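Local structure of TqaA (5EJD) at residues Glu11-Trp16 with Gly25-Ser30; Asn32-Gly37 with Ala60-His65; Thr6-Glu11 with Ala53-Gly58. The protein is a nonribosomal peptide synthetase whose third thiolation domain, the part present here, probably carries substrates or intermediates on a phosphopantetheine arm. All coordinates share one frame; numbering follows the deposited sequence.

Contact 1. Residues Glu11-Trp16 with Gly25-Ser30; sequences ELANIW and GTISAS
I27 reaches from the loop onto the face of helix 7-20 that presents A13 and W16, and all the apolar packing between E11-W16 and G25-S30 runs through its branched side chain. Its two arms divide the work. With CG2 anti to the backbone N, that short branch meets the methyl of A13, I27 CG2 to A13 CB being 4.0 Å. The longer arm is fully extended (chi2 172°) and carries CD1 past A13 to the next turn of the helix, where I27 CD1 lies 4.1 Å from W16 CB. W16 thus touches I27 through its first side-chain carbon, while its indole is engaged edge-to-face with F33.

The one polar atom approached is A13 O, which the methyl I27 CD1 meets at 3.3 Å. No hydrogen bond joins the two segments.

Polar bonds instead lie within the loop itself. S28 OG and S30 OG are hydrogen-bonded at 2.9 Å, S30 N adds a weak bond to S28 OG, and the D31 carboxylate accepts from the backbone N of S28, which ties S28 to both S30 and D31.

All three touching residues are buried. I27 also packs on A17 of the same helix, on I22, and on L68 of helix 68-74, which W16 touches as well, so I27 lies between the first and last helices of the carrier domain, touching both.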
loop_
_atom_site.group_PDB
_atom_site.type_symbol
_atom_site.label_atom_id
_atom_site.label_comp_id
_atom_site.label_asym_id
_atom_site.label_seq_id
_atom_site.Cartn_x
_atom_site.Cartn_y
_atom_site.Cartn_z
ATOM N N GLU B 11 21.828 -9.767 -16.922
ATOM C CA GLU B 11 21.510 -8.729 -15.951
ATOM C C GLU B 11 20.106 -9.006 -15.393
ATOM O O GLU B 11 19.864 -8.879 -14.202
ATOM C CB GLU B 11 21.675 -7.256 -16.439
ATOM C CG GLU B 11 22.713 -6.483 -15.611
ATOM C CD GLU B 11 22.554 -6.431 -14.066
ATOM O OE1 GLU B 11 21.518 -6.735 -13.408
ATOM O OE2 GLU B 11 23.563 -6.018 -13.471
ATOM N N LEU B 12 19.209 -9.426 -16.265
ATOM C CA LEU B 12 17.854 -9.757 -15.861
ATOM C C LEU B 12 17.761 -10.955 -14.908
ATOM O O LEU B 12 16.977 -10.948 -13.969
ATOM C CB LEU B 12 17.039 -10.023 -17.109
ATOM C CG LEU B 12 15.557 -10.009 -16.936
ATOM C CD1 LEU B 12 15.099 -8.664 -16.375
ATOM C CD2 LEU B 12 14.932 -10.295 -18.307
ATOM N N ALA B 13 18.610 -11.943 -15.115
ATOM C CA ALA B 13 18.638 -13.084 -14.256
ATOM C C ALA B 13 19.085 -12.710 -12.859
ATOM O O ALA B 13 18.588 -13.231 -11.860
ATOM C CB ALA B 13 19.576 -14.138 -14.825
ATOM N N ASN B 14 20.079 -11.847 -12.781
ATOM C CA ASN B 14 20.503 -11.350 -11.510
ATOM C C ASN B 14 19.384 -10.617 -10.786
ATOM O O ASN B 14 19.252 -10.688 -9.570
ATOM C CB ASN B 14 21.713 -10.488 -11.706
ATOM C CG ASN B 14 22.350 -10.073 -10.402
ATOM O OD1 ASN B 14 22.515 -10.884 -9.484
ATOM N ND2 ASN B 14 22.695 -8.799 -10.298
ATOM N N ILE B 15 18.619 -9.860 -11.530
ATOM C CA ILE B 15 17.499 -9.147 -10.952
ATOM C C ILE B 15 16.451 -10.144 -10.416
ATOM O O ILE B 15 15.941 -9.973 -9.312
ATOM C CB ILE B 15 16.871 -8.215 -11.998
ATOM C CG1 ILE B 15 17.789 -7.016 -12.199
ATOM C CG2 ILE B 15 15.490 -7.749 -11.569
ATOM C CD1 ILE B 15 17.414 -6.204 -13.402
ATOM N N TRP B 16 16.130 -11.161 -11.202
ATOM C CA TRP B 16 15.162 -12.148 -10.746
ATOM C C TRP B 16 15.673 -12.861 -9.513
ATOM O O TRP B 16 14.921 -13.169 -8.600
ATOM C CB TRP B 16 14.916 -13.166 -11.836
ATOM C CG TRP B 16 14.071 -12.687 -12.945
ATOM C CD1 TRP B 16 13.887 -11.414 -13.349
ATOM C CD2 TRP B 16 13.337 -13.504 -13.857
ATOM N NE1 TRP B 16 13.071 -11.379 -14.466
ATOM C CE2 TRP B 16 12.716 -12.657 -14.783
ATOM C CE3 TRP B 16 13.105 -14.873 -13.939
ATOM C CZ2 TRP B 16 11.898 -13.123 -15.773
ATOM C CZ3 TRP B 16 12.296 -15.347 -14.950
ATOM C CH2 TRP B 16 11.710 -14.479 -15.854
ATOM N N GLY B 25 22.383 -19.417 -10.187
ATOM C CA GLY B 25 22.662 -20.645 -10.939
ATOM C C GLY B 25 21.457 -21.451 -11.413
ATOM O O GLY B 25 21.623 -22.311 -12.282
ATOM N N THR B 26 20.266 -21.232 -10.832
ATOM C CA THR B 26 19.091 -22.018 -11.172
ATOM C C THR B 26 18.245 -21.386 -12.212
ATOM O O THR B 26 17.206 -21.933 -12.590
ATOM C CB THR B 26 18.178 -22.221 -9.961
ATOM O OG1 THR B 26 17.560 -20.985 -9.586
ATOM C CG2 THR B 26 18.975 -22.794 -8.796
ATOM N N ILE B 27 18.688 -20.248 -12.732
ATOM C CA ILE B 27 17.848 -19.476 -13.642
ATOM C C ILE B 27 18.243 -19.717 -15.096
ATOM O O ILE B 27 19.384 -19.513 -15.459
ATOM C CB ILE B 27 17.913 -17.976 -13.315
ATOM C CG1 ILE B 27 17.336 -17.718 -11.934
ATOM C CG2 ILE B 27 17.103 -17.188 -14.327
ATOM C CD1 ILE B 27 17.531 -16.316 -11.473
ATOM N N SER B 28 17.303 -20.201 -15.905
ATOM C CA SER B 28 17.559 -20.415 -17.291
ATOM C C SER B 28 16.769 -19.412 -18.103
ATOM O O SER B 28 15.803 -18.822 -17.632
ATOM C CB SER B 28 17.234 -21.863 -17.715
ATOM O OG SER B 28 15.906 -21.986 -18.167
ATOM N N ALA B 29 17.213 -19.218 -19.334
ATOM C CA ALA B 29 16.611 -18.261 -20.231
ATOM C C ALA B 29 15.166 -18.553 -20.561
ATOM O O ALA B 29 14.451 -17.646 -20.963
ATOM C CB ALA B 29 17.431 -18.162 -21.504
ATOM N N SER B 30 14.735 -19.791 -20.379
ATOM C CA SER B 30 13.333 -20.184 -20.658
ATOM C C SER B 30 12.425 -20.096 -19.426
ATOM O O SER B 30 11.263 -20.456 -19.500
ATOM C CB SER B 30 13.333 -21.626 -21.163
ATOM O OG SER B 30 13.930 -22.455 -20.180
#

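Contact 2. Residues Asn32-Gly37 with Ala60-His65; sequences NFFFRG and ADIFDH
F34 places its CZ over one face of the F63 ring, with F34 CZ 3.7 Å above the plane of F63 and over its centre. The planes are inclined at 47°, so the pair is neither a parallel stack nor a T. Beside this, the edge of the F34 ring faces the helix backbone, F34 CE2 lying 3.7 Å from I62 O near the ring plane. I62 supplies the deeper half of the contact. Its CG2 methyl lies 3.8 Å from F33 CD1 and makes an off-centre CH-pi contact with the F33 ring.

The two phenylalanines that touch the helix reach it through different torsions: F33 has CG anti to the backbone N (chi1 -171°), F34 has it beside the N (chi1 -60°). F33 CD1 lies over the centre of one face of the F34 ring.

Behind them, N32 OD1 accepts from F35 N (3.0 Å) and more weakly from F34 N, an Asx motif. F34 to G37 then form a type I turn closed by the bond from G37 N to F34 O (2.9 Å). F33 also packs on A43 of helix 40-52.

F63 also touches S40, which carries the phosphopantetheine, and the cofactor itself; F34 and F63 pack on polar side chains of another protein chain. With no hydrogen bond between the segments, the contact probably rests on dispersion, perhaps with a weak attraction of the F34 edge to I62 O, and F63 gives the prosthetic group an aromatic flank.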
loop_
_atom_site.group_PDB
_atom_site.type_symbol
_atom_site.label_atom_id
_atom_site.label_comp_id
_atom_site.label_asym_id
_atom_site.label_seq_id
_atom_site.Cartn_x
_atom_site.Cartn_y
_atom_site.Cartn_z
ATOM N N ASN B 32 9.992 -18.807 -16.546
ATOM C CA ASN B 32 8.838 -17.952 -16.472
ATOM C C ASN B 32 8.767 -17.293 -15.087
ATOM O O ASN B 32 8.722 -17.976 -14.056
ATOM C CB ASN B 32 7.600 -18.808 -16.732
ATOM C CG ASN B 32 6.334 -18.019 -16.657
ATOM O OD1 ASN B 32 6.025 -17.394 -15.620
ATOM N ND2 ASN B 32 5.618 -17.960 -17.757
ATOM N N PHE B 33 8.697 -15.973 -15.077
ATOM C CA PHE B 33 8.701 -15.204 -13.839
ATOM C C PHE B 33 7.653 -15.673 -12.822
ATOM O O PHE B 33 7.933 -15.787 -11.641
ATOM C CB PHE B 33 8.475 -13.723 -14.169
ATOM C CG PHE B 33 8.666 -12.777 -12.987
ATOM C CD1 PHE B 33 7.567 -12.222 -12.360
ATOM C CD2 PHE B 33 9.910 -12.400 -12.585
ATOM C CE1 PHE B 33 7.706 -11.354 -11.312
ATOM C CE2 PHE B 33 10.071 -11.527 -11.525
ATOM C CZ PHE B 33 8.961 -11.003 -10.884
ATOM N N PHE B 34 6.442 -15.926 -13.288
ATOM C CA PHE B 34 5.341 -16.304 -12.407
ATOM C C PHE B 34 5.447 -17.762 -11.959
ATOM O O PHE B 34 5.226 -18.061 -10.785
ATOM C CB PHE B 34 3.995 -16.003 -13.079
ATOM C CG PHE B 34 3.831 -14.539 -13.410
ATOM C CD1 PHE B 34 3.404 -13.649 -12.444
ATOM C CD2 PHE B 34 4.160 -14.047 -14.642
ATOM C CE1 PHE B 34 3.262 -12.301 -12.724
ATOM C CE2 PHE B 34 4.013 -12.687 -14.930
ATOM C CZ PHE B 34 3.560 -11.811 -13.973
ATOM N N PHE B 35 5.882 -18.650 -12.847
ATOM C CA PHE B 35 6.116 -20.012 -12.441
ATOM C C PHE B 35 7.227 -20.132 -11.388
ATOM O O PHE B 35 7.158 -21.036 -10.564
ATOM C CB PHE B 35 6.391 -20.881 -13.641
ATOM C CG PHE B 35 6.467 -22.367 -13.331
ATOM C CD1 PHE B 35 5.297 -23.117 -13.145
ATOM C CD2 PHE B 35 7.727 -23.037 -13.265
ATOM C CE1 PHE B 35 5.380 -24.478 -12.890
ATOM C CE2 PHE B 35 7.805 -24.408 -13.004
ATOM C CZ PHE B 35 6.637 -25.125 -12.818
ATOM N N ARG B 36 8.239 -19.255 -11.402
ATOM C CA ARG B 36 9.243 -19.283 -10.360
ATOM C C ARG B 36 8.784 -18.595 -9.063
ATOM O O ARG B 36 9.566 -18.485 -8.128
ATOM C CB ARG B 36 10.566 -18.678 -10.829
ATOM C CG ARG B 36 11.271 -19.389 -12.005
ATOM C CD ARG B 36 11.632 -20.844 -11.735
ATOM N NE ARG B 36 12.517 -21.019 -10.590
ATOM C CZ ARG B 36 13.844 -21.039 -10.658
ATOM N NH1 ARG B 36 14.552 -21.171 -9.541
ATOM N NH2 ARG B 36 14.467 -20.894 -11.820
ATOM N N GLY B 37 7.536 -18.129 -9.011
ATOM C CA GLY B 37 6.930 -17.603 -7.769
ATOM C C GLY B 37 6.669 -16.097 -7.706
ATOM O O GLY B 37 6.250 -15.590 -6.692
ATOM N N ALA B 60 3.988 -4.158 -16.957
ATOM C CA ALA B 60 3.153 -4.718 -18.032
ATOM C C ALA B 60 3.984 -5.623 -18.953
ATOM O O ALA B 60 3.516 -6.661 -19.413
ATOM C CB ALA B 60 2.483 -3.614 -18.821
ATOM N N ASP B 61 5.225 -5.233 -19.184
ATOM C CA ASP B 61 6.131 -6.006 -20.027
ATOM C C ASP B 61 6.367 -7.377 -19.438
ATOM O O ASP B 61 6.463 -8.344 -20.168
ATOM C CB ASP B 61 7.454 -5.261 -20.207
ATOM C CG ASP B 61 7.292 -3.862 -20.872
ATOM O OD1 ASP B 61 6.580 -3.772 -21.895
ATOM O OD2 ASP B 61 7.868 -2.857 -20.359
ATOM N N ILE B 62 6.415 -7.477 -18.114
ATOM C CA ILE B 62 6.606 -8.743 -17.454
ATOM C C ILE B 62 5.357 -9.618 -17.569
ATOM O O ILE B 62 5.457 -10.819 -17.770
ATOM C CB ILE B 62 6.982 -8.558 -16.001
ATOM C CG1 ILE B 62 8.300 -7.782 -15.905
ATOM C CG2 ILE B 62 7.118 -9.887 -15.280
ATOM C CD1 ILE B 62 8.718 -7.377 -14.511
ATOM N N PHE B 63 4.156 -9.030 -17.489
ATOM C CA PHE B 63 2.935 -9.832 -17.767
ATOM C C PHE B 63 2.842 -10.299 -19.243
ATOM O O PHE B 63 2.333 -11.381 -19.504
ATOM C CB PHE B 63 1.652 -9.086 -17.393
ATOM C CG PHE B 63 1.326 -9.113 -15.929
ATOM C CD1 PHE B 63 0.456 -10.054 -15.421
ATOM C CD2 PHE B 63 1.882 -8.168 -15.060
ATOM C CE1 PHE B 63 0.145 -10.080 -14.072
ATOM C CE2 PHE B 63 1.579 -8.189 -13.725
ATOM C CZ PHE B 63 0.704 -9.148 -13.222
ATOM N N ASP B 64 3.253 -9.441 -20.188
ATOM C CA ASP B 64 3.170 -9.752 -21.638
ATOM C C ASP B 64 4.266 -10.711 -22.061
ATOM O O ASP B 64 4.021 -11.595 -22.845
ATOM C CB ASP B 64 3.277 -8.493 -22.474
ATOM C CG ASP B 64 2.071 -7.552 -22.305
ATOM O OD1 ASP B 64 0.987 -8.005 -21.859
ATOM O OD2 ASP B 64 2.218 -6.346 -22.630
ATOM N N HIS B 65 5.439 -10.587 -21.445
ATOM C CA HIS B 65 6.595 -11.401 -21.777
ATOM C C HIS B 65 7.196 -12.048 -20.557
ATOM O O HIS B 65 8.273 -11.696 -20.102
ATOM C CB HIS B 65 7.614 -10.550 -22.478
ATOM C CG HIS B 65 7.114 -10.022 -23.763
ATOM N ND1 HIS B 65 6.833 -8.686 -23.968
ATOM C CD2 HIS B 65 6.734 -10.681 -24.885
ATOM C CE1 HIS B 65 6.331 -8.542 -25.177
ATOM N NE2 HIS B 65 6.264 -9.737 -25.749
#

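Contact 3. Residues Thr6-Glu11 with Ala53-Gly58; sequences TDAERE and AGMSFG
M55 lays the end of its side chain over the first turns of helix 7-20, its sulfur and terminal methyl touching successive parts of the helix surface. M55 SD lies 4.1 Å from E11 CB, while M55 CE is 4.0 Å from A8 CB and also close to the carbonyl oxygen of A8. The shape of the chain explains this division: it runs extended through chi2 and then bends at chi3 (81°), which swings the methyl off the line of the chain toward A8. Further along the helix the roles reverse. E11 is bent at chi2 (-54°), with its carboxylate beside the methyl of A53 and E11 OE1 4.0 Å from A53 CB. This is packing of a charged group against an apolar one, without a hydrogen bond, and both residues also touch a crystal neighbour.

In the helical bundle of the carrier domain, the contact joins the start of the first helix to the loop between helices 40-52 and 59-64. That loop opens with the Schellman motif that ends helix 40-52, in which G54, at positive phi, is the C-prime residue. M55 follows directly, its CB directed toward the first helix. The loop ends at G58, the N-cap of helix 59-64, whose N donates to the D61 carboxylate.

Helix 7-20 begins at a cap of its own. T6 OG1 accepts from E9 N at 3.0 Å in a nearly straight bond (163°). Nearby, R10 NH1 forms a salt bridge with D7 OD1 (2.6 Å), and T6 O lies over one face of the guanidinium, toward its rim. A8 also touches A72 of helix 68-74, and M55 packs on A75.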
loop_
_atom_site.group_PDB
_atom_site.type_symbol
_atom_site.label_atom_id
_atom_site.label_comp_id
_atom_site.label_asym_id
_atom_site.label_seq_id
_atom_site.Cartn_x
_atom_site.Cartn_y
_atom_site.Cartn_z
ATOM N N THR B 6 22.792 -13.524 -23.793
ATOM C CA THR B 6 23.066 -12.089 -23.984
ATOM C C THR B 6 23.383 -11.407 -22.673
ATOM O O THR B 6 23.187 -11.964 -21.610
ATOM C CB THR B 6 21.887 -11.334 -24.662
ATOM O OG1 THR B 6 20.899 -10.966 -23.688
ATOM C CG2 THR B 6 21.226 -12.188 -25.747
ATOM N N ASP B 7 23.874 -10.187 -22.755
ATOM C CA ASP B 7 24.141 -9.388 -21.554
ATOM C C ASP B 7 22.877 -8.969 -20.826
ATOM O O ASP B 7 22.884 -8.830 -19.603
ATOM C CB ASP B 7 24.956 -8.123 -21.903
ATOM C CG ASP B 7 26.436 -8.425 -22.125
ATOM O OD1 ASP B 7 26.919 -9.518 -21.724
ATOM O OD2 ASP B 7 27.135 -7.570 -22.712
ATOM N N ALA B 8 21.834 -8.681 -21.596
ATOM C CA ALA B 8 20.540 -8.366 -21.055
ATOM C C ALA B 8 19.955 -9.584 -20.277
ATOM O O ALA B 8 19.382 -9.402 -19.208
ATOM C CB ALA B 8 19.583 -7.929 -22.162
ATOM N N GLU B 9 20.116 -10.794 -20.811
ATOM C CA GLU B 9 19.653 -11.984 -20.129
ATOM C C GLU B 9 20.389 -12.148 -18.820
ATOM O O GLU B 9 19.783 -12.473 -17.811
ATOM C CB GLU B 9 19.768 -13.230 -21.004
ATOM C CG GLU B 9 18.870 -13.204 -22.239
ATOM C CD GLU B 9 18.824 -14.534 -23.019
ATOM O OE1 GLU B 9 19.690 -15.423 -22.826
ATOM O OE2 GLU B 9 17.925 -14.668 -23.883
ATOM N N ARG B 10 21.682 -11.888 -18.795
ATOM C CA ARG B 10 22.427 -12.017 -17.555
ATOM C C ARG B 10 21.983 -11.020 -16.519
ATOM O O ARG B 10 21.896 -11.364 -15.343
ATOM C CB ARG B 10 23.951 -11.872 -17.776
ATOM C CG ARG B 10 24.584 -13.077 -18.458
ATOM C CD ARG B 10 26.062 -12.920 -18.791
ATOM N NE ARG B 10 26.286 -13.772 -19.955
ATOM C CZ ARG B 10 26.388 -13.356 -21.216
ATOM N NH1 ARG B 10 26.370 -12.066 -21.522
ATOM N NH2 ARG B 10 26.537 -14.252 -22.175
ATOM N N GLU B 11 21.828 -9.767 -16.922
ATOM C CA GLU B 11 21.510 -8.729 -15.951
ATOM C C GLU B 11 20.106 -9.006 -15.393
ATOM O O GLU B 11 19.864 -8.879 -14.202
ATOM C CB GLU B 11 21.675 -7.256 -16.439
ATOM C CG GLU B 11 22.713 -6.483 -15.611
ATOM C CD GLU B 11 22.554 -6.431 -14.066
ATOM O OE1 GLU B 11 21.518 -6.735 -13.408
ATOM O OE2 GLU B 11 23.563 -6.018 -13.471
ATOM N N ALA B 53 19.937 -0.737 -13.217
ATOM C CA ALA B 53 20.951 -1.396 -14.028
ATOM C C ALA B 53 20.971 -0.916 -15.482
ATOM O O ALA B 53 21.579 -1.563 -16.338
ATOM C CB ALA B 53 20.715 -2.897 -13.984
ATOM N N GLY B 54 20.230 0.141 -15.798
ATOM C CA GLY B 54 20.179 0.660 -17.152
ATOM C C GLY B 54 19.289 -0.060 -18.151
ATOM O O GLY B 54 19.357 0.206 -19.341
ATOM N N MET B 55 18.457 -0.985 -17.695
ATOM C CA MET B 55 17.444 -1.579 -18.553
ATOM C C MET B 55 16.162 -0.858 -18.280
ATOM O O MET B 55 16.008 -0.205 -17.267
ATOM C CB MET B 55 17.249 -3.035 -18.243
ATOM C CG MET B 55 18.488 -3.848 -18.460
ATOM S SD MET B 55 18.205 -5.551 -17.939
ATOM C CE MET B 55 17.359 -6.222 -19.353
ATOM N N SER B 56 15.221 -1.004 -19.187
ATOM C CA SER B 56 13.980 -0.268 -19.102
ATOM C C SER B 56 12.808 -1.168 -19.525
ATOM O O SER B 56 12.657 -1.497 -20.703
ATOM C CB SER B 56 14.084 0.945 -20.003
ATOM O OG SER B 56 12.845 1.584 -20.112
ATOM N N PHE B 57 12.026 -1.589 -18.539
ATOM C CA PHE B 57 10.803 -2.302 -18.782
ATOM C C PHE B 57 9.910 -2.031 -17.618
ATOM O O PHE B 57 10.372 -1.804 -16.494
ATOM C CB PHE B 57 11.048 -3.807 -18.944
ATOM C CG PHE B 57 11.789 -4.431 -17.808
ATOM C CD1 PHE B 57 11.116 -5.034 -16.756
ATOM C CD2 PHE B 57 13.165 -4.424 -17.787
ATOM C CE1 PHE B 57 11.814 -5.599 -15.700
ATOM C CE2 PHE B 57 13.859 -4.996 -16.745
ATOM C CZ PHE B 57 13.184 -5.580 -15.696
ATOM N N GLY B 58 8.614 -2.116 -17.857
ATOM C CA GLY B 58 7.643 -1.930 -16.781
ATOM C C GLY B 58 6.974 -3.222 -16.406
ATOM O O GLY B 58 7.254 -4.292 -16.963
#

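Contacts 1 and 3 share helix 7-20, and contact 1 is nested within the chain loop that contact 3 closes; their centres are about 11 Å apart. Contact 2 follows contact 1 along the chain at about 12 Å between centres, and T26 OG1 of contact 1 probably hydrogen-bonds R36 NH1 of contact 2 at 3.0 Å. F57 of contact 3 touches both others: F57 CZ is 3.7 Å from L12 CD1 of contact 1, and F57 CE1 is 3.8 Å from I62 CD1 of contact 2. Contact 2 alone borders the cofactor, with the F63 side chain about 4 Å from the bound 4'-phosphopantetheine; contacts 1 and 3 lie away from it.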